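Side-chain contacts in phosphonate monoester hydrolase (Ruegeria pomeroyi, PDB 4UPK), which is a hydrolase of the sulfatase family in the alkaline phosphatase clan, with a fold built round a central mixed beta sheet: residues 271-276 / 354-359; 362-367 / 486-491; 264-269 / 301-306. All blocks are in the same frame, centred on the assembly; numbering follows the deposited sequence.

Contact 1 of 3, residues 271-276 / 354-359; sequences DDETAE and DRHSWG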
loop_
_atom_site.group_PDB
_atom_site.type_symbol
_atom_site.label_atom_id
_atom_site.label_comp_id
_atom_site.label_asym_id
_atom_site.label_seq_id
_atom_site.Cartn_x
_atom_site.Cartn_y
_atom_site.Cartn_z
ATOM N N ASP A 271 -51.869 -11.395 10.333
ATOM C CA ASP A 271 -52.334 -10.014 10.343
ATOM C C ASP A 271 -52.226 -9.367 11.712
ATOM O O ASP A 271 -52.151 -8.151 11.751
ATOM C CB ASP A 271 -53.739 -9.846 9.723
ATOM C CG ASP A 271 -54.859 -10.620 10.390
ATOM O OD1 ASP A 271 -54.623 -11.783 10.788
ATOM O OD2 ASP A 271 -55.999 -10.093 10.437
ATOM N N ASP A 272 -52.185 -10.148 12.820
ATOM C CA ASP A 272 -52.038 -9.634 14.207
ATOM C C ASP A 272 -50.621 -9.195 14.421
ATOM O O ASP A 272 -50.373 -8.209 15.118
ATOM C CB ASP A 272 -52.366 -10.708 15.262
ATOM C CG ASP A 272 -53.756 -11.293 15.152
ATOM O OD1 ASP A 272 -54.700 -10.531 14.850
ATOM O OD2 ASP A 272 -53.902 -12.509 15.364
ATOM N N GLU A 273 -49.694 -9.958 13.833
ATOM C CA GLU A 273 -48.260 -9.718 13.870
ATOM C C GLU A 273 -47.891 -8.420 13.160
ATOM O O GLU A 273 -47.147 -7.590 13.698
ATOM C CB GLU A 273 -47.503 -10.935 13.267
ATOM C CG GLU A 273 -47.384 -12.136 14.197
ATOM C CD GLU A 273 -46.857 -11.921 15.609
ATOM O OE1 GLU A 273 -46.217 -10.881 15.880
ATOM O OE2 GLU A 273 -47.042 -12.834 16.441
ATOM N N THR A 274 -48.427 -8.258 11.952
ATOM C CA THR A 274 -48.214 -7.112 11.084
ATOM C C THR A 274 -48.978 -5.869 11.603
ATOM O O THR A 274 -48.527 -4.754 11.367
ATOM C CB THR A 274 -48.532 -7.474 9.638
ATOM O OG1 THR A 274 -49.888 -7.851 9.586
ATOM C CG2 THR A 274 -47.738 -8.627 9.150
ATOM N N ALA A 275 -50.111 -6.051 12.307
ATOM C CA ALA A 275 -50.860 -4.927 12.920
ATOM C C ALA A 275 -50.011 -4.193 13.969
ATOM O O ALA A 275 -50.244 -3.011 14.213
ATOM C CB ALA A 275 -52.159 -5.419 13.551
ATOM N N GLU A 276 -49.017 -4.888 14.561
ATOM C CA GLU A 276 -48.119 -4.333 15.568
ATOM C C GLU A 276 -47.166 -3.275 14.987
ATOM O O GLU A 276 -46.920 -2.251 15.628
ATOM C CB GLU A 276 -47.398 -5.427 16.382
ATOM C CG GLU A 276 -48.317 -6.222 17.308
ATOM C CD GLU A 276 -49.221 -5.426 18.228
ATOM O OE1 GLU A 276 -48.727 -4.499 18.908
ATOM O OE2 GLU A 276 -50.428 -5.745 18.289
ATOM N N ASP A 354 -41.476 -18.400 15.596
ATOM C CA ASP A 354 -41.904 -17.397 16.566
ATOM C C ASP A 354 -42.339 -16.161 15.811
ATOM O O ASP A 354 -41.637 -15.739 14.886
ATOM C CB ASP A 354 -40.771 -17.037 17.562
ATOM C CG ASP A 354 -40.534 -18.033 18.685
ATOM O OD1 ASP A 354 -41.193 -19.094 18.691
ATOM O OD2 ASP A 354 -39.678 -17.756 19.554
ATOM N N ARG A 355 -43.517 -15.598 16.183
ATOM C CA ARG A 355 -44.098 -14.368 15.613
ATOM C C ARG A 355 -44.368 -14.477 14.099
ATOM O O ARG A 355 -44.222 -13.492 13.366
ATOM C CB ARG A 355 -43.224 -13.125 15.955
ATOM C CG ARG A 355 -42.717 -13.060 17.401
ATOM C CD ARG A 355 -43.851 -13.162 18.426
ATOM N NE ARG A 355 -44.825 -12.078 18.247
ATOM C CZ ARG A 355 -44.724 -10.873 18.796
ATOM N NH1 ARG A 355 -43.705 -10.582 19.599
ATOM N NH2 ARG A 355 -45.646 -9.952 18.561
ATOM N N HIS A 356 -44.722 -15.689 13.646
ATOM C CA HIS A 356 -45.021 -16.088 12.253
ATOM C C HIS A 356 -43.862 -15.812 11.292
ATOM O O HIS A 356 -44.088 -15.524 10.119
ATOM C CB HIS A 356 -46.369 -15.504 11.776
ATOM C CG HIS A 356 -47.532 -15.963 12.595
ATOM N ND1 HIS A 356 -48.200 -17.130 12.296
ATOM C CD2 HIS A 356 -48.096 -15.406 13.690
ATOM C CE1 HIS A 356 -49.162 -17.238 13.201
ATOM N NE2 HIS A 356 -49.131 -16.225 14.067
ATOM N N SER A 357 -42.618 -15.908 11.810
ATOM C CA SER A 357 -41.413 -15.631 11.055
ATOM C C SER A 357 -40.297 -16.655 11.265
ATOM O O SER A 357 -40.303 -17.384 12.259
ATOM C CB SER A 357 -40.931 -14.203 11.298
ATOM O OG SER A 357 -40.593 -14.026 12.656
ATOM N N TRP A 358 -39.360 -16.719 10.297
ATOM C CA TRP A 358 -38.226 -17.633 10.266
ATOM C C TRP A 358 -36.996 -16.825 9.935
ATOM O O TRP A 358 -37.111 -15.742 9.352
ATOM C CB TRP A 358 -38.467 -18.726 9.210
ATOM C CG TRP A 358 -39.620 -19.619 9.558
ATOM C CD1 TRP A 358 -40.944 -19.335 9.397
ATOM C CD2 TRP A 358 -39.557 -20.856 10.274
ATOM N NE1 TRP A 358 -41.708 -20.309 9.981
ATOM C CE2 TRP A 358 -40.885 -21.284 10.481
ATOM C CE3 TRP A 358 -38.501 -21.661 10.749
ATOM C CZ2 TRP A 358 -41.192 -22.493 11.114
ATOM C CZ3 TRP A 358 -38.806 -22.853 11.392
ATOM C CH2 TRP A 358 -40.137 -23.254 11.579
ATOM N N GLY A 359 -35.833 -17.334 10.333
ATOM C CA GLY A 359 -34.553 -16.665 10.130
ATOM C C GLY A 359 -34.212 -15.616 11.178
ATOM O O GLY A 359 -34.584 -15.736 12.352
#

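Contact 2 of 3, residues 362-367 / 486-491; sequences TVYDAA and EGEFRN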
loop_
_atom_site.group_PDB
_atom_site.type_symbol
_atom_site.label_atom_id
_atom_site.label_comp_id
_atom_site.label_asym_id
_atom_site.label_seq_id
_atom_site.Cartn_x
_atom_site.Cartn_y
_atom_site.Cartn_z
ATOM N N THR A 362 -35.245 -9.587 11.281
ATOM C CA THR A 362 -36.281 -9.020 12.146
ATOM C C THR A 362 -35.634 -8.247 13.306
ATOM O O THR A 362 -34.406 -8.118 13.354
ATOM C CB THR A 362 -37.303 -10.105 12.578
ATOM O OG1 THR A 362 -38.382 -9.471 13.246
ATOM C CG2 THR A 362 -36.695 -11.175 13.471
ATOM N N VAL A 363 -36.470 -7.759 14.249
ATOM C CA VAL A 363 -36.064 -6.936 15.398
ATOM C C VAL A 363 -36.311 -7.616 16.757
ATOM O O VAL A 363 -35.943 -7.043 17.783
ATOM C CB VAL A 363 -36.683 -5.508 15.330
ATOM C CG1 VAL A 363 -36.239 -4.778 14.065
ATOM C CG2 VAL A 363 -38.212 -5.551 15.431
ATOM N N TYR A 364 -36.946 -8.812 16.768
ATOM C CA TYR A 364 -37.203 -9.530 18.018
ATOM C C TYR A 364 -35.947 -10.205 18.549
ATOM O O TYR A 364 -35.090 -10.632 17.759
ATOM C CB TYR A 364 -38.391 -10.520 17.907
ATOM C CG TYR A 364 -39.723 -9.853 17.657
ATOM C CD1 TYR A 364 -40.179 -8.822 18.487
ATOM C CD2 TYR A 364 -40.538 -10.252 16.598
ATOM C CE1 TYR A 364 -41.410 -8.208 18.266
ATOM C CE2 TYR A 364 -41.784 -9.660 16.384
ATOM C CZ TYR A 364 -42.215 -8.639 17.222
ATOM O OH TYR A 364 -43.428 -8.028 16.997
ATOM N N ASP A 365 -35.846 -10.287 19.893
ATOM C CA ASP A 365 -34.715 -10.833 20.642
ATOM C C ASP A 365 -34.227 -12.210 20.209
ATOM O O ASP A 365 -33.014 -12.420 20.169
ATOM C CB ASP A 365 -34.961 -10.770 22.167
ATOM C CG ASP A 365 -34.942 -9.360 22.757
ATOM O OD1 ASP A 365 -34.498 -8.411 22.052
ATOM O OD2 ASP A 365 -35.331 -9.207 23.928
ATOM N N ALA A 366 -35.155 -13.136 19.856
ATOM C CA ALA A 366 -34.815 -14.497 19.419
ATOM C C ALA A 366 -33.831 -14.522 18.225
ATOM O O ALA A 366 -33.044 -15.455 18.108
ATOM C CB ALA A 366 -36.081 -15.302 19.122
ATOM N N ALA A 367 -33.825 -13.452 17.403
ATOM C CA ALA A 367 -32.917 -13.307 16.255
ATOM C C ALA A 367 -31.480 -12.885 16.666
ATOM O O ALA A 367 -30.566 -13.020 15.852
ATOM C CB ALA A 367 -33.495 -12.304 15.264
ATOM N N GLU A 486 -46.710 -6.238 28.315
ATOM C CA GLU A 486 -46.894 -7.326 27.336
ATOM C C GLU A 486 -45.617 -7.833 26.628
ATOM O O GLU A 486 -45.674 -8.796 25.854
ATOM C CB GLU A 486 -47.998 -6.998 26.320
ATOM C CG GLU A 486 -49.382 -6.925 26.950
ATOM C CD GLU A 486 -50.543 -6.919 25.973
ATOM O OE1 GLU A 486 -50.501 -7.686 24.982
ATOM O OE2 GLU A 486 -51.501 -6.146 26.199
ATOM N N GLY A 487 -44.479 -7.240 26.967
ATOM C CA GLY A 487 -43.188 -7.588 26.379
ATOM C C GLY A 487 -43.163 -7.181 24.918
ATOM O O GLY A 487 -43.636 -6.096 24.560
ATOM N N GLU A 488 -42.690 -8.089 24.070
ATOM C CA GLU A 488 -42.562 -7.954 22.621
ATOM C C GLU A 488 -43.871 -8.164 21.867
ATOM O O GLU A 488 -43.937 -7.884 20.668
ATOM C CB GLU A 488 -41.542 -8.970 22.122
ATOM C CG GLU A 488 -40.113 -8.659 22.499
ATOM C CD GLU A 488 -39.125 -9.604 21.851
ATOM O OE1 GLU A 488 -39.422 -10.818 21.761
ATOM O OE2 GLU A 488 -38.041 -9.129 21.445
ATOM N N PHE A 489 -44.910 -8.672 22.572
ATOM C CA PHE A 489 -46.239 -9.006 22.036
ATOM C C PHE A 489 -47.141 -7.799 21.777
ATOM O O PHE A 489 -48.240 -7.945 21.235
ATOM C CB PHE A 489 -46.903 -10.084 22.891
ATOM C CG PHE A 489 -46.204 -11.407 22.703
ATOM C CD1 PHE A 489 -45.069 -11.725 23.445
ATOM C CD2 PHE A 489 -46.649 -12.320 21.745
ATOM C CE1 PHE A 489 -44.387 -12.925 23.229
ATOM C CE2 PHE A 489 -45.973 -13.523 21.531
ATOM C CZ PHE A 489 -44.855 -13.824 22.283
ATOM N N ARG A 490 -46.658 -6.607 22.127
ATOM C CA ARG A 490 -47.382 -5.371 21.884
ATOM C C ARG A 490 -46.440 -4.194 21.675
ATOM O O ARG A 490 -45.675 -3.840 22.575
ATOM C CB ARG A 490 -48.417 -5.082 23.007
ATOM C CG ARG A 490 -49.374 -3.923 22.674
ATOM C CD ARG A 490 -50.347 -3.569 23.786
ATOM N NE ARG A 490 -49.705 -3.384 25.094
ATOM C CZ ARG A 490 -50.349 -3.280 26.253
ATOM N NH1 ARG A 490 -51.674 -3.352 26.293
ATOM N NH2 ARG A 490 -49.670 -3.131 27.385
ATOM N N ASN A 491 -46.526 -3.567 20.489
ATOM C CA ASN A 491 -45.783 -2.342 20.209
ATOM C C ASN A 491 -46.597 -1.195 20.854
ATOM O O ASN A 491 -47.717 -0.900 20.414
ATOM C CB ASN A 491 -45.566 -2.135 18.690
ATOM C CG ASN A 491 -45.092 -0.761 18.294
ATOM O OD1 ASN A 491 -44.515 -0.025 19.097
ATOM N ND2 ASN A 491 -45.313 -0.386 17.038
HETATM O O HOH W 1 -45.344 -6.849 18.626
HETATM O O HOH W 2 -38.256 -13.043 20.294
#

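Contact 3 of 3, residues 264-269 / 301-306; sequences PARLPG and PTDETI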
loop_
_atom_site.group_PDB
_atom_site.type_symbol
_atom_site.label_atom_id
_atom_site.label_comp_id
_atom_site.label_asym_id
_atom_site.label_seq_id
_atom_site.Cartn_x
_atom_site.Cartn_y
_atom_site.Cartn_z
ATOM N N PRO A 264 -44.561 -22.427 18.637
ATOM C CA PRO A 264 -43.825 -21.152 18.754
ATOM C C PRO A 264 -44.621 -20.089 19.514
ATOM O O PRO A 264 -45.854 -20.163 19.581
ATOM C CB PRO A 264 -43.651 -20.710 17.299
ATOM C CG PRO A 264 -43.897 -21.924 16.476
ATOM C CD PRO A 264 -44.887 -22.728 17.224
ATOM N N ALA A 265 -43.908 -19.094 20.087
ATOM C CA ALA A 265 -44.513 -17.940 20.756
ATOM C C ALA A 265 -44.923 -16.992 19.625
ATOM O O ALA A 265 -44.080 -16.565 18.838
ATOM C CB ALA A 265 -43.504 -17.270 21.685
ATOM N N ARG A 266 -46.231 -16.740 19.487
ATOM C CA ARG A 266 -46.761 -15.927 18.383
ATOM C C ARG A 266 -48.157 -15.423 18.679
ATOM O O ARG A 266 -48.851 -15.992 19.528
ATOM C CB ARG A 266 -46.790 -16.759 17.070
ATOM C CG ARG A 266 -47.626 -18.039 17.223
ATOM C CD ARG A 266 -47.612 -18.975 16.049
ATOM N NE ARG A 266 -48.438 -20.133 16.366
ATOM C CZ ARG A 266 -48.554 -21.221 15.612
ATOM N NH1 ARG A 266 -47.915 -21.310 14.455
ATOM N NH2 ARG A 266 -49.324 -22.218 16.002
ATOM N N LEU A 267 -48.588 -14.391 17.919
ATOM C CA LEU A 267 -49.948 -13.863 17.988
ATOM C C LEU A 267 -50.879 -14.812 17.145
ATOM O O LEU A 267 -50.353 -15.608 16.351
ATOM C CB LEU A 267 -50.006 -12.375 17.569
ATOM C CG LEU A 267 -49.315 -11.347 18.513
ATOM C CD1 LEU A 267 -49.564 -9.907 18.057
ATOM C CD2 LEU A 267 -49.775 -11.477 19.963
ATOM N N PRO A 268 -52.208 -14.877 17.349
ATOM C CA PRO A 268 -52.983 -15.885 16.605
ATOM C C PRO A 268 -52.786 -15.953 15.075
ATOM O O PRO A 268 -52.657 -17.032 14.517
ATOM C CB PRO A 268 -54.432 -15.629 17.037
ATOM C CG PRO A 268 -54.318 -14.937 18.368
ATOM C CD PRO A 268 -53.067 -14.110 18.279
ATOM N N GLY A 269 -52.798 -14.813 14.417
ATOM C CA GLY A 269 -52.683 -14.769 12.966
ATOM C C GLY A 269 -51.584 -13.862 12.481
ATOM O O GLY A 269 -51.029 -13.089 13.262
ATOM N N PRO A 301 -47.373 -23.658 5.646
ATOM C CA PRO A 301 -46.971 -23.403 7.031
ATOM C C PRO A 301 -48.010 -23.858 8.073
ATOM O O PRO A 301 -48.548 -23.054 8.849
ATOM C CB PRO A 301 -46.716 -21.902 7.038
ATOM C CG PRO A 301 -47.669 -21.373 6.057
ATOM C CD PRO A 301 -47.827 -22.419 4.988
ATOM N N THR A 302 -48.302 -25.168 8.092
ATOM C CA THR A 302 -49.233 -25.737 9.069
ATOM C C THR A 302 -48.459 -25.930 10.384
ATOM O O THR A 302 -47.229 -25.837 10.388
ATOM C CB THR A 302 -49.787 -27.096 8.577
ATOM O OG1 THR A 302 -48.695 -27.926 8.187
ATOM C CG2 THR A 302 -50.774 -26.962 7.439
ATOM N N ASP A 303 -49.179 -26.223 11.482
ATOM C CA ASP A 303 -48.580 -26.512 12.781
ATOM C C ASP A 303 -47.749 -27.790 12.699
ATOM O O ASP A 303 -46.715 -27.861 13.341
ATOM C CB ASP A 303 -49.659 -26.626 13.873
ATOM C CG ASP A 303 -50.207 -25.292 14.373
ATOM O OD1 ASP A 303 -49.700 -24.239 13.941
ATOM O OD2 ASP A 303 -51.104 -25.304 15.235
ATOM N N GLU A 304 -48.166 -28.769 11.877
ATOM C CA GLU A 304 -47.437 -30.032 11.649
ATOM C C GLU A 304 -46.089 -29.746 10.981
ATOM O O GLU A 304 -45.074 -30.285 11.413
ATOM C CB GLU A 304 -48.256 -31.014 10.797
ATOM C CG GLU A 304 -47.669 -32.417 10.765
ATOM C CD GLU A 304 -48.356 -33.438 9.873
ATOM O OE1 GLU A 304 -49.562 -33.277 9.578
ATOM O OE2 GLU A 304 -47.691 -34.434 9.508
ATOM N N THR A 305 -46.089 -28.883 9.948
ATOM C CA THR A 305 -44.897 -28.458 9.227
ATOM C C THR A 305 -43.934 -27.701 10.168
ATOM O O THR A 305 -42.773 -28.094 10.286
ATOM C CB THR A 305 -45.316 -27.614 8.018
ATOM O OG1 THR A 305 -45.932 -28.459 7.054
ATOM C CG2 THR A 305 -44.162 -26.826 7.394
ATOM N N ILE A 306 -44.431 -26.638 10.827
ATOM C CA ILE A 306 -43.669 -25.783 11.742
ATOM C C ILE A 306 -42.970 -26.589 12.835
ATOM O O ILE A 306 -41.764 -26.417 13.034
ATOM C CB ILE A 306 -44.554 -24.606 12.272
ATOM C CG1 ILE A 306 -44.863 -23.597 11.134
ATOM C CG2 ILE A 306 -43.926 -23.888 13.470
ATOM C CD1 ILE A 306 -46.212 -22.843 11.305
#

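Contact 1 of 3, residues 271-276 / 354-359
Glu273 brings its carboxylate to the edge of the Arg355 guanidinium, and this salt bridge is the tight part of the contact. The straight bond runs from Arg355 NE to Glu273 OE2, 3.0 Å long with an N-H...O angle of 172°; OE2 lies in the guanidinium plane and is met on its syn side, somewhat out of the carboxylate plane. Glu273 OE1 takes two bent, weak bonds, the shorter from Arg355 NH2 at 2.9 Å. The carboxylate and guanidinium planes are 59° apart, consistent with one straight bond and two bent ones. With CG of Glu273 anti to the carbonyl carbon (chi1 -78°), that atom comes to the edge of the His356 ring, 3.4 Å from CD2, and a bend at chi2 then turns the carboxylate toward Arg355. OE2 is gripped a second time by the backbone N of Leu267, while His356 NE2 bonds to the carbonyl of the same residue, which fixes the ring's rotation. Matters are looser toward Glu276, whose partly exposed side chain stays beyond contact distance of 354-359. Buried between Tyr364 and Phe489, with cation-pi contacts to both, Arg355 belongs to the loop that follows strand 340-346 and precedes strand 372-375. The contact joins this loop to the short helix 270-275, while farther along Trp358 packs against helix 303-333.

Contact 2 of 3, residues 362-367 / 486-491
Glu488 reaches across to the backbone of Asp365, where its OE2 accepts a nearly straight bond from Asp365 N, 2.9 Å long with an N-H...O angle of 175°, through the syn lone pair. The chain beyond CG of Glu488 is extended (chi2 -173°), long enough to run alongside Tyr364 in the opposite direction and bring its CD within 3.6 Å of Tyr364 CD1. The ring and carboxylate planes stand 62° apart, so the two groups do not stack. Two waters complete this shell: one donates to Tyr364 OH and to the carbonyl O of Glu488, and the other accepts from Ala366 N and donates to Glu488 OE1, 2.9 Å away. Both carboxylate oxygens of Glu488 are thus engaged at the start of the 3-10 turn 365-367. A like charge lies close, Asp365 OD1 being 3.7 Å from Glu488 OE2; a salt bridge from Arg463 to OD1 probably offsets the repulsion. In the next shell, a type II' turn from Glu486 to Phe489, with Gly487 at positive phi, presents Glu488, and Glu488 O also accepts from Arg355 NH1. Phe280 lies parallel to the Tyr364 ring. The contact brings the loop between strands 340-346 and 372-375 against the one joining strand 479-482 to helix 499-515, while Val363 packs on strands 458-463 and 479-482 of the four-stranded antiparallel sheet.

Contact 3 of 3, residues 264-269 / 301-306
Arg266 brings the edge of its guanidinium to Asp303 OD1 at the first turn of helix 303-333, the guanidinium and carboxylate planes 29° apart, and this one oxygen receives both of its bonds. Arg266 NH2 donates to Asp303 OD1 at 2.9 Å with an N-H...O angle of 163°, while Arg266 NH1 adds a long, weak bond of 3.5 Å to the same OD1. That oxygen sits close to the guanidinium plane, but the donor approaches on the syn side 35° out of the carboxylate plane; the bond is therefore well aimed from the arginine and tilted at the acid. CG of Arg266 lies between the backbone N and the carbonyl carbon, and from there the chain runs straight out to NE, which carries the charge across to the helix. Beside the polar pair lies an apolar one, Pro264 CG resting 3.6 Å from Ile306 CG2. Pro264, of the same segment as Arg266, also lies over one guanidinium face with its CD, and Ile306 CD1 approaches the guanidinium edge, 3.9 Å from Arg266 NH1. Among backbone donors, Ile306 N bonds to Thr302 O, Ala265 N to Asp354 OD1, and Gly269 N, at the N-cap of helix 270-275, to Asp272 OD2. Thr302, whose OG1 accepts from Thr305 N at 3.3 Å, is a helix N-cap, and Asp303, the first helical residue beyond it, is placed where a carboxylate is expected to interact favourably with the helix dipole while also pairing with the arginine.

From the N terminus, segment 264-269 comes first and leads directly into helix 270-275, which holds 271-276. Contact 3 closes when the chain reaches 301-306 at the start of helix 303-333. Contact 1 has opened by then but closes only at 354-359, past strand 340-346, so the two loops cross. Contact 2 opens later in the same connection, at 362-367, and closes at 486-491, in series with both. The three join the start of helix 303-333, the loop between strands 340-346 and 372-375, and the loop leaving strand 479-482. Phe489 packs on Leu267 and Ala265, linking contact 2 with contact 3.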